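Local coordinates for acyl-CoA dehydrogenase domain protein Tcur3483 (Thermomonospora curvata, PDB 6WY9) that binds FAD, held here as the dihydro form, and probably oxidises CH-CH bonds of acyl substrates, as acyl-CoA dehydrogenases do, at residues 113-116 and 117-121; 63-66 and 67-71; 163-167 and 168-172; 236-239 and 240-244. One frame throughout, in Å; residues are numbered along the deposited sequence.

Contact 1: residues 113-116 and 117-121; sequences NTVG and PTLMK
No aromatic ring takes part; the puckered pyrrolidine ring of P117 leans back on the preceding turn with its CG and CD corner, sitting as a knob among N113, T114, V115 and G116. CG comes up against N113 O at 3.5 Å, and CD lies 3.6 Å from T114 N. A proline has no N-H to offer, so N113 O meets ring carbon where the next turn would normally supply a donor. This is a proline kink in the middle of helix 109-122, just after a wider pi-type turn at 113-115. The bond to the carbonyl four residues back returns at L119, whose N gives its hydrogen to V115 O at 2.8 Å, almost in line with the carbonyl. T118 turns its hydroxyl back to the same turn. With chi1 at 59°, OG1 sits between backbone N and carbonyl carbon and reaches V115 O at 2.8 Å and T114 O at 3.1 Å; which carbonyl takes its one proton is unsettled. V115 and L119 run side by side, CG1 of V115 touching CD1 of L119 at 4.0 Å. W188 of strand 186-192 packs on V115 and T118, while Q257 of helix 250-260 lies against T114 and T118. The side chain of V115 also comes within about 4 Å of that of I144, one of the FAD-binding residues.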
loop_
_atom_site.group_PDB
_atom_site.type_symbol
_atom_site.label_atom_id
_atom_site.label_comp_id
_atom_site.label_asym_id
_atom_site.label_seq_id
_atom_site.Cartn_x
_atom_site.Cartn_y
_atom_site.Cartn_z
ATOM N N ASN A 113 3.776 -26.638 22.421
ATOM C CA ASN A 113 3.705 -25.235 22.797
ATOM C C ASN A 113 2.307 -24.686 22.891
ATOM O O ASN A 113 2.132 -23.525 23.271
ATOM C CB ASN A 113 4.505 -24.416 21.807
ATOM C CG ASN A 113 5.962 -24.542 22.057
ATOM O OD1 ASN A 113 6.590 -25.532 21.674
ATOM N ND2 ASN A 113 6.518 -23.564 22.753
ATOM N N THR A 114 1.331 -25.459 22.565
ATOM C CA THR A 114 -0.036 -24.974 22.553
ATOM C C THR A 114 -0.953 -25.798 23.441
ATOM O O THR A 114 -1.740 -25.238 24.219
ATOM C CB THR A 114 -0.472 -24.981 21.073
ATOM O OG1 THR A 114 0.160 -23.875 20.401
ATOM C CG2 THR A 114 -1.895 -24.905 20.915
ATOM N N VAL A 115 -0.853 -27.113 23.373
ATOM C CA VAL A 115 -1.738 -27.973 24.138
ATOM C C VAL A 115 -1.172 -28.241 25.526
ATOM O O VAL A 115 -1.883 -28.156 26.535
ATOM C CB VAL A 115 -1.994 -29.273 23.343
ATOM C CG1 VAL A 115 -2.718 -30.305 24.197
ATOM C CG2 VAL A 115 -2.802 -28.968 22.067
ATOM N N GLY A 116 0.117 -28.551 25.614
ATOM C CA GLY A 116 0.708 -28.826 26.896
ATOM C C GLY A 116 0.522 -27.679 27.871
ATOM O O GLY A 116 0.118 -27.874 29.030
ATOM N N PRO A 117 0.826 -26.455 27.425
ATOM C CA PRO A 117 0.733 -25.314 28.350
ATOM C C PRO A 117 -0.698 -24.962 28.719
ATOM O O PRO A 117 -0.932 -24.419 29.805
ATOM C CB PRO A 117 1.425 -24.171 27.584
ATOM C CG PRO A 117 2.274 -24.853 26.537
ATOM C CD PRO A 117 1.477 -26.077 26.153
ATOM N N THR A 118 -1.669 -25.248 27.858
ATOM C CA THR A 118 -3.041 -25.054 28.295
ATOM C C THR A 118 -3.460 -26.162 29.261
ATOM O O THR A 118 -4.194 -25.898 30.228
ATOM C CB THR A 118 -3.974 -24.969 27.080
ATOM O OG1 THR A 118 -3.865 -26.171 26.315
ATOM C CG2 THR A 118 -3.605 -23.771 26.175
ATOM N N LEU A 119 -2.971 -27.393 29.054
ATOM C CA LEU A 119 -3.221 -28.457 30.029
ATOM C C LEU A 119 -2.572 -28.150 31.368
ATOM O O LEU A 119 -3.142 -28.447 32.428
ATOM C CB LEU A 119 -2.710 -29.803 29.518
ATOM C CG LEU A 119 -3.552 -30.525 28.472
ATOM C CD1 LEU A 119 -2.792 -31.731 27.909
ATOM C CD2 LEU A 119 -4.882 -30.955 29.094
ATOM N N MET A 120 -1.352 -27.610 31.353
ATOM C CA MET A 120 -0.699 -27.323 32.627
ATOM C C MET A 120 -1.530 -26.344 33.448
ATOM O O MET A 120 -1.463 -26.344 34.681
ATOM C CB MET A 120 0.725 -26.786 32.401
ATOM C CG MET A 120 1.607 -27.663 31.508
ATOM S SD MET A 120 3.256 -26.979 31.145
ATOM C CE MET A 120 2.876 -25.248 30.876
ATOM N N LYS A 121 -2.336 -25.526 32.777
ATOM C CA LYS A 121 -3.137 -24.499 33.423
ATOM C C LYS A 121 -4.517 -25.010 33.835
ATOM O O LYS A 121 -4.932 -24.836 34.986
ATOM C CB LYS A 121 -3.261 -23.306 32.477
ATOM C CG LYS A 121 -3.939 -22.086 33.071
ATOM C CD LYS A 121 -4.097 -20.993 31.999
ATOM C CE LYS A 121 -4.666 -19.713 32.603
ATOM N NZ LYS A 121 -3.789 -19.237 33.687
#

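Contact 2: residues 63-66 and 67-71; sequences REVV and KMLGS
Residues R63 to S71 make regular alpha helix, with four successive bonds across the join of 63-66 and 67-71, each from an N-H to the carbonyl four residues back, among them K67 N to R63 O at 2.9 Å and L69 N to V65 O at 2.8 Å. In the longest of the four, M68 N to E64 O at 3.2 Å, the donor is tilted 32° from the plane of the carbonyl. Of the side chains, V65 and L69 carry the apolar contact. They lie alongside each other and point the same way, with V65 CG1 against L69 CD1 at 3.9 Å; V65 puts CG1 there by setting it opposite its own backbone N, chi1 -175°. L69 goes on to meet L75, Y39 and F40, so this flank of helix 62-71 faces helix 26-41 and L75, in the loop that follows helix 62-71. M68 takes a different line: its thioether bends at chi3 and curls back along the helix, bringing CE to within 3.7 Å of E64 O. At the C-terminal end S71 folds its hydroxyl back, OG lying 2.9 Å from K67 O and 3.2 Å from M68 O; which of the two takes the single proton is not settled. The long polar chains leave the helix altogether: R63 forms a salt bridge with D185, and K67 NZ is bonded to S137 O. The helix is therefore two-sided, its aliphatic flank packing by shape within the helical domain and its basic residues tying it by charge and hydrogen bonds to the segments on its polar flank.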
loop_
_atom_site.group_PDB
_atom_site.type_symbol
_atom_site.label_atom_id
_atom_site.label_comp_id
_atom_site.label_asym_id
_atom_site.label_seq_id
_atom_site.Cartn_x
_atom_site.Cartn_y
_atom_site.Cartn_z
ATOM N N ARG A 63 6.111 -38.341 12.843
ATOM C CA ARG A 63 6.192 -38.970 14.162
ATOM C C ARG A 63 7.585 -39.508 14.423
ATOM O O ARG A 63 8.051 -39.519 15.567
ATOM C CB ARG A 63 5.165 -40.104 14.294
ATOM C CG ARG A 63 3.734 -39.695 14.095
ATOM C CD ARG A 63 3.347 -38.625 15.079
ATOM N NE ARG A 63 3.647 -39.005 16.458
ATOM C CZ ARG A 63 2.727 -39.421 17.327
ATOM N NH1 ARG A 63 1.452 -39.505 16.961
ATOM N NH2 ARG A 63 3.092 -39.743 18.564
ATOM N N GLU A 64 8.241 -40.004 13.376
ATOM C CA GLU A 64 9.623 -40.465 13.474
ATOM C C GLU A 64 10.541 -39.372 14.010
ATOM O O GLU A 64 11.370 -39.613 14.899
ATOM C CB GLU A 64 10.083 -40.917 12.094
ATOM C CG GLU A 64 11.169 -41.942 12.091
ATOM C CD GLU A 64 11.583 -42.294 10.681
ATOM O OE1 GLU A 64 12.741 -41.991 10.304
ATOM O OE2 GLU A 64 10.733 -42.851 9.949
ATOM N N VAL A 65 10.429 -38.164 13.453
ATOM C CA VAL A 65 11.212 -37.037 13.958
ATOM C C VAL A 65 10.816 -36.715 15.393
ATOM O O VAL A 65 11.669 -36.643 16.282
ATOM C CB VAL A 65 11.042 -35.807 13.043
ATOM C CG1 VAL A 65 11.961 -34.664 13.492
ATOM C CG2 VAL A 65 11.309 -36.172 11.597
ATOM N N VAL A 66 9.512 -36.508 15.634
ATOM C CA VAL A 66 9.049 -36.096 16.963
ATOM C C VAL A 66 9.609 -37.028 18.024
ATOM O O VAL A 66 10.151 -36.581 19.042
ATOM C CB VAL A 66 7.510 -36.046 17.021
ATOM C CG1 VAL A 66 7.025 -35.857 18.466
ATOM C CG2 VAL A 66 6.953 -34.926 16.116
ATOM N N LYS A 67 9.485 -38.341 17.798
ATOM C CA LYS A 67 9.967 -39.303 18.785
ATOM C C LYS A 67 11.470 -39.181 18.986
ATOM O O LYS A 67 11.961 -39.304 20.114
ATOM C CB LYS A 67 9.600 -40.729 18.375
ATOM C CG LYS A 67 10.090 -41.777 19.361
ATOM C CD LYS A 67 9.897 -41.269 20.784
ATOM C CE LYS A 67 10.205 -42.319 21.849
ATOM N NZ LYS A 67 10.540 -41.676 23.178
ATOM N N MET A 68 12.222 -38.926 17.910
ATOM C CA MET A 68 13.655 -38.711 18.079
ATOM C C MET A 68 13.926 -37.478 18.932
ATOM O O MET A 68 14.642 -37.549 19.938
ATOM C CB MET A 68 14.343 -38.600 16.717
ATOM C CG MET A 68 14.809 -39.942 16.183
ATOM S SD MET A 68 15.895 -39.824 14.757
ATOM C CE MET A 68 14.726 -39.361 13.474
ATOM N N LEU A 69 13.358 -36.330 18.542
ATOM C CA LEU A 69 13.518 -35.114 19.341
ATOM C C LEU A 69 13.131 -35.341 20.794
ATOM O O LEU A 69 13.802 -34.854 21.712
ATOM C CB LEU A 69 12.661 -33.990 18.765
ATOM C CG LEU A 69 12.999 -33.477 17.378
ATOM C CD1 LEU A 69 11.812 -32.657 16.883
ATOM C CD2 LEU A 69 14.295 -32.675 17.415
ATOM N N GLY A 70 12.038 -36.076 21.017
ATOM C CA GLY A 70 11.527 -36.248 22.371
ATOM C C GLY A 70 12.466 -37.046 23.250
ATOM O O GLY A 70 12.843 -36.611 24.346
ATOM N N SER A 71 12.869 -38.227 22.787
ATOM C CA SER A 71 13.827 -38.985 23.580
ATOM C C SER A 71 15.155 -38.245 23.759
ATOM O O SER A 71 15.841 -38.485 24.755
ATOM C CB SER A 71 14.035 -40.375 22.972
ATOM O OG SER A 71 14.220 -40.293 21.576
#

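Contact 3: residues 163-167 and 168-172; sequences VRDGD and EFVID
Close, regular pairing lies at the strand end of this beta hairpin, where V163 and V170 form an antiparallel hydrogen-bonded pair: V163 N to V170 O and V170 N to V163 O, both 2.9 Å. Their side chains meet obliquely, V163 CG2 against V170 CB at 3.7 Å. The next pair, R164 with F169, is non-hydrogen-bonded and packs on the other face. There the F169 ring slants across the first strand, CD1 near V163 C at 3.5 Å and CE1 near R164 CG at 3.7 Å, so the arginine meets it with its aliphatic part, the guanidinium being turned 52° from the ring plane. F169 is the inward residue of the contact, running on to I206 and V240. Toward the turn the grip slackens. The last cross-strand bond, D165 N to E168 O at 3.0 Å, is almost straight at 177°, but D167 N and E168 N, though covered, find no partner. R164 NH2 lies so close to G166 O that a bond between them is doubtful in its detail. The turn residues D165, G166 and D167 face the solvent, with D165 CB reaching back to V170 CG2. Two acids stand near each other here, D165 OD2 and E168 OE2 being 5.2 Å apart, and R237 of the adjoining strand forms a salt bridge to each. That shared guanidinium probably offsets their mutual repulsion, keeps both carboxylates ionised and pins the exposed end of the hairpin to the neighbouring strand.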
loop_
_atom_site.group_PDB
_atom_site.type_symbol
_atom_site.label_atom_id
_atom_site.label_comp_id
_atom_site.label_asym_id
_atom_site.label_seq_id
_atom_site.Cartn_x
_atom_site.Cartn_y
_atom_site.Cartn_z
ATOM N N VAL A 163 -23.070 -35.108 23.838
ATOM C CA VAL A 163 -24.225 -35.260 24.715
ATOM C C VAL A 163 -23.879 -36.228 25.842
ATOM O O VAL A 163 -23.241 -37.259 25.609
ATOM C CB VAL A 163 -25.464 -35.761 23.942
ATOM C CG1 VAL A 163 -25.847 -34.802 22.842
ATOM C CG2 VAL A 163 -25.214 -37.154 23.382
ATOM N N ARG A 164 -24.319 -35.904 27.056
ATOM C CA ARG A 164 -24.069 -36.776 28.202
ATOM C C ARG A 164 -24.905 -38.050 28.112
ATOM O O ARG A 164 -26.121 -37.991 27.906
ATOM C CB ARG A 164 -24.413 -36.050 29.497
ATOM C CG ARG A 164 -23.256 -35.446 30.218
ATOM C CD ARG A 164 -22.919 -36.294 31.404
ATOM N NE ARG A 164 -22.265 -35.503 32.431
ATOM C CZ ARG A 164 -21.753 -36.021 33.532
ATOM N NH1 ARG A 164 -21.162 -35.238 34.427
ATOM N NH2 ARG A 164 -21.824 -37.331 33.728
ATOM N N ASP A 165 -24.265 -39.200 28.273
ATOM C CA ASP A 165 -24.995 -40.457 28.369
ATOM C C ASP A 165 -24.932 -41.049 29.760
ATOM O O ASP A 165 -25.929 -41.585 30.253
ATOM C CB ASP A 165 -24.458 -41.479 27.364
ATOM C CG ASP A 165 -25.332 -42.734 27.265
ATOM O OD1 ASP A 165 -26.111 -43.025 28.196
ATOM O OD2 ASP A 165 -25.237 -43.440 26.243
ATOM N N GLY A 166 -23.776 -40.974 30.394
ATOM C CA GLY A 166 -23.689 -41.235 31.810
ATOM C C GLY A 166 -22.431 -40.550 32.281
ATOM O O GLY A 166 -22.406 -39.323 32.431
ATOM N N ASP A 167 -21.368 -41.322 32.486
ATOM C CA ASP A 167 -20.037 -40.743 32.596
ATOM C C ASP A 167 -19.283 -40.774 31.268
ATOM O O ASP A 167 -18.049 -40.719 31.262
ATOM C CB ASP A 167 -19.242 -41.454 33.684
ATOM C CG ASP A 167 -19.591 -42.894 33.772
ATOM O OD1 ASP A 167 -18.712 -43.715 34.115
ATOM O OD2 ASP A 167 -20.765 -43.197 33.469
ATOM N N GLU A 168 -20.006 -40.879 30.151
ATOM C CA GLU A 168 -19.452 -40.798 28.807
ATOM C C GLU A 168 -20.091 -39.630 28.072
ATOM O O GLU A 168 -21.234 -39.249 28.354
ATOM C CB GLU A 168 -19.711 -42.079 27.988
ATOM C CG GLU A 168 -18.891 -43.311 28.345
ATOM C CD GLU A 168 -19.088 -44.423 27.321
ATOM O OE1 GLU A 168 -18.117 -45.155 27.018
ATOM O OE2 GLU A 168 -20.222 -44.552 26.807
ATOM N N PHE A 169 -19.357 -39.073 27.116
ATOM C CA PHE A 169 -19.932 -38.167 26.138
ATOM C C PHE A 169 -20.040 -38.892 24.808
ATOM O O PHE A 169 -19.162 -39.692 24.457
ATOM C CB PHE A 169 -19.090 -36.899 25.980
ATOM C CG PHE A 169 -19.476 -35.813 26.920
ATOM C CD1 PHE A 169 -20.644 -35.106 26.718
ATOM C CD2 PHE A 169 -18.681 -35.499 28.013
ATOM C CE1 PHE A 169 -21.016 -34.097 27.577
ATOM C CE2 PHE A 169 -19.055 -34.487 28.885
ATOM C CZ PHE A 169 -20.229 -33.788 28.663
ATOM N N VAL A 170 -21.127 -38.624 24.085
ATOM C CA VAL A 170 -21.351 -39.149 22.742
ATOM C C VAL A 170 -21.213 -37.973 21.785
ATOM O O VAL A 170 -21.944 -36.978 21.903
ATOM C CB VAL A 170 -22.725 -39.831 22.607
ATOM C CG1 VAL A 170 -22.857 -40.528 21.251
ATOM C CG2 VAL A 170 -22.922 -40.828 23.714
ATOM N N ILE A 171 -20.274 -38.078 20.852
ATOM C CA ILE A 171 -19.838 -36.952 20.029
ATOM C C ILE A 171 -20.263 -37.204 18.589
ATOM O O ILE A 171 -19.960 -38.260 18.018
ATOM C CB ILE A 171 -18.319 -36.739 20.131
ATOM C CG1 ILE A 171 -17.873 -36.516 21.581
ATOM C CG2 ILE A 171 -17.838 -35.565 19.252
ATOM C CD1 ILE A 171 -16.355 -36.513 21.738
ATOM N N ASP A 172 -20.970 -36.231 18.008
ATOM C CA ASP A 172 -21.437 -36.305 16.635
ATOM C C ASP A 172 -21.157 -34.985 15.953
ATOM O O ASP A 172 -21.638 -33.940 16.399
ATOM C CB ASP A 172 -22.934 -36.613 16.569
ATOM C CG ASP A 172 -23.252 -38.014 17.023
ATOM O OD1 ASP A 172 -22.883 -38.966 16.298
ATOM O OD2 ASP A 172 -23.852 -38.155 18.115
#

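Contact 4: residues 236-239 and 240-244; sequences VRVP and VSEVV
Strand 236-239 stays extended up to P239, and then the chain winds into a single turn of 3-10 helix over 240-242 before straightening again at 243-244. The turn is closed by E242 N bonding back to P239 O at 3.0 Å. The N-H points well at the oxygen, yet it approaches from above the carbonyl plane, 50° out of it. V243 N repeats the step to V240 O at 3.2 Å. E242 provides most of the side-chain contact by turning its aliphatic part back over the end of the strand. CB meets V238 CG1 at 3.3 Å, a close approach, and CG lies 3.5 Å from the same methyl, the two side chains crossing at about a right angle. Against the proline the glutamate instead runs alongside, with its CG 3.8 Å from P239 CG. With CG anti to the carbonyl carbon (chi1 -66°) and a bend at chi2 (-65°), the chain folds back this way. S241 adds a lighter touch, its OG 3.7 Å from P239 CB. Q127 of helix 125-136 grips the turn, its NE2 bonding to S241 O and V243 O, while backbone bonds tie E242 to I207 and V244 to I205. The chain thus leaves the antiparallel sheet at P239 and joins the edge of the mixed sheet through the short, weakly bonded strand 243-244. Such a passage from one sheet to the other fits the two-sheet beta domain at the middle of the acyl-CoA dehydrogenase fold.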
loop_
_atom_site.group_PDB
_atom_site.type_symbol
_atom_site.label_atom_id
_atom_site.label_comp_id
_atom_site.label_asym_id
_atom_site.label_seq_id
_atom_site.Cartn_x
_atom_site.Cartn_y
_atom_site.Cartn_z
ATOM N N VAL A 236 -18.978 -41.235 18.397
ATOM C CA VAL A 236 -17.753 -41.466 19.153
ATOM C C VAL A 236 -18.025 -41.302 20.640
ATOM O O VAL A 236 -18.661 -40.334 21.072
ATOM C CB VAL A 236 -16.641 -40.507 18.712
ATOM C CG1 VAL A 236 -15.399 -40.753 19.556
ATOM C CG2 VAL A 236 -16.348 -40.671 17.232
ATOM N N ARG A 237 -17.495 -42.221 21.438
ATOM C CA ARG A 237 -17.760 -42.246 22.868
ATOM C C ARG A 237 -16.468 -42.025 23.642
ATOM O O ARG A 237 -15.471 -42.719 23.409
ATOM C CB ARG A 237 -18.426 -43.577 23.254
ATOM C CG ARG A 237 -19.559 -43.952 22.297
ATOM C CD ARG A 237 -20.400 -45.109 22.804
ATOM N NE ARG A 237 -21.021 -44.812 24.092
ATOM C CZ ARG A 237 -22.306 -44.522 24.258
ATOM N NH1 ARG A 237 -23.121 -44.494 23.213
ATOM N NH2 ARG A 237 -22.769 -44.268 25.473
ATOM N N VAL A 238 -16.498 -41.086 24.583
ATOM C CA VAL A 238 -15.315 -40.709 25.357
ATOM C C VAL A 238 -15.730 -40.534 26.812
ATOM O O VAL A 238 -16.784 -39.939 27.077
ATOM C CB VAL A 238 -14.675 -39.421 24.794
ATOM C CG1 VAL A 238 -13.383 -39.065 25.532
ATOM C CG2 VAL A 238 -14.376 -39.585 23.322
ATOM N N PRO A 239 -14.959 -41.028 27.780
ATOM C CA PRO A 239 -15.329 -40.806 29.185
ATOM C C PRO A 239 -15.409 -39.319 29.492
ATOM O O PRO A 239 -14.693 -38.500 28.903
ATOM C CB PRO A 239 -14.199 -41.490 29.973
ATOM C CG PRO A 239 -13.130 -41.729 29.018
ATOM C CD PRO A 239 -13.738 -41.834 27.655
ATOM N N VAL A 240 -16.308 -38.975 30.419
ATOM C CA VAL A 240 -16.508 -37.582 30.817
ATOM C C VAL A 240 -15.259 -36.975 31.450
ATOM O O VAL A 240 -15.084 -35.752 31.405
ATOM C CB VAL A 240 -17.734 -37.457 31.760
ATOM C CG1 VAL A 240 -17.642 -36.211 32.636
ATOM C CG2 VAL A 240 -19.020 -37.405 30.947
ATOM N N SER A 241 -14.363 -37.793 32.013
ATOM C CA SER A 241 -13.111 -37.257 32.543
ATOM C C SER A 241 -12.197 -36.661 31.460
ATOM O O SER A 241 -11.216 -35.985 31.798
ATOM C CB SER A 241 -12.362 -38.348 33.285
ATOM O OG SER A 241 -12.233 -39.468 32.439
ATOM N N GLU A 242 -12.455 -36.928 30.184
ATOM C CA GLU A 242 -11.658 -36.392 29.084
ATOM C C GLU A 242 -12.075 -34.970 28.663
ATOM O O GLU A 242 -11.578 -34.463 27.654
ATOM C CB GLU A 242 -11.734 -37.338 27.881
ATOM C CG GLU A 242 -11.087 -38.681 28.120
ATOM C CD GLU A 242 -9.593 -38.560 28.341
ATOM O OE1 GLU A 242 -9.060 -39.113 29.324
ATOM O OE2 GLU A 242 -8.949 -37.890 27.518
ATOM N N VAL A 243 -12.962 -34.319 29.409
ATOM C CA VAL A 243 -13.245 -32.900 29.221
ATOM C C VAL A 243 -12.166 -32.091 29.926
ATOM O O VAL A 243 -11.901 -32.298 31.115
ATOM C CB VAL A 243 -14.633 -32.546 29.782
ATOM C CG1 VAL A 243 -14.840 -31.016 29.775
ATOM C CG2 VAL A 243 -15.726 -33.265 29.001
ATOM N N VAL A 244 -11.552 -31.161 29.223
ATOM C CA VAL A 244 -10.532 -30.322 29.838
ATOM C C VAL A 244 -11.203 -29.066 30.374
ATOM O O VAL A 244 -11.934 -28.391 29.650
ATOM C CB VAL A 244 -9.421 -29.968 28.837
ATOM C CG1 VAL A 244 -8.230 -29.381 29.576
ATOM C CG2 VAL A 244 -9.020 -31.188 28.037
#

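How the contacts relate
Contacts 1 and 2 are turns of separate helices in the N-terminal helical domain, about 19 Å apart between centres and without touching; contact 1 is buried, contact 2 only partly so. Contacts 3 and 4 lie at the surface and share a sheet, since strands 168-176 and 227-239 are neighbours. They meet through D167 O and V240 N, a probable hydrogen bond, through F169 on V240 and V243, and through salt bridges for which contact 3 supplies the acids, D165 among them, and contact 4 the arginine, R237. L119 CD2 of contact 1 touches V244 CG1 of contact 4 at 3.7 Å. Aliphatic pairs recur in contacts 1 and 2, cross-strand bonds mark contact 3, and contact 4 is a 3-10 turn with E242 packed on V238 and P239.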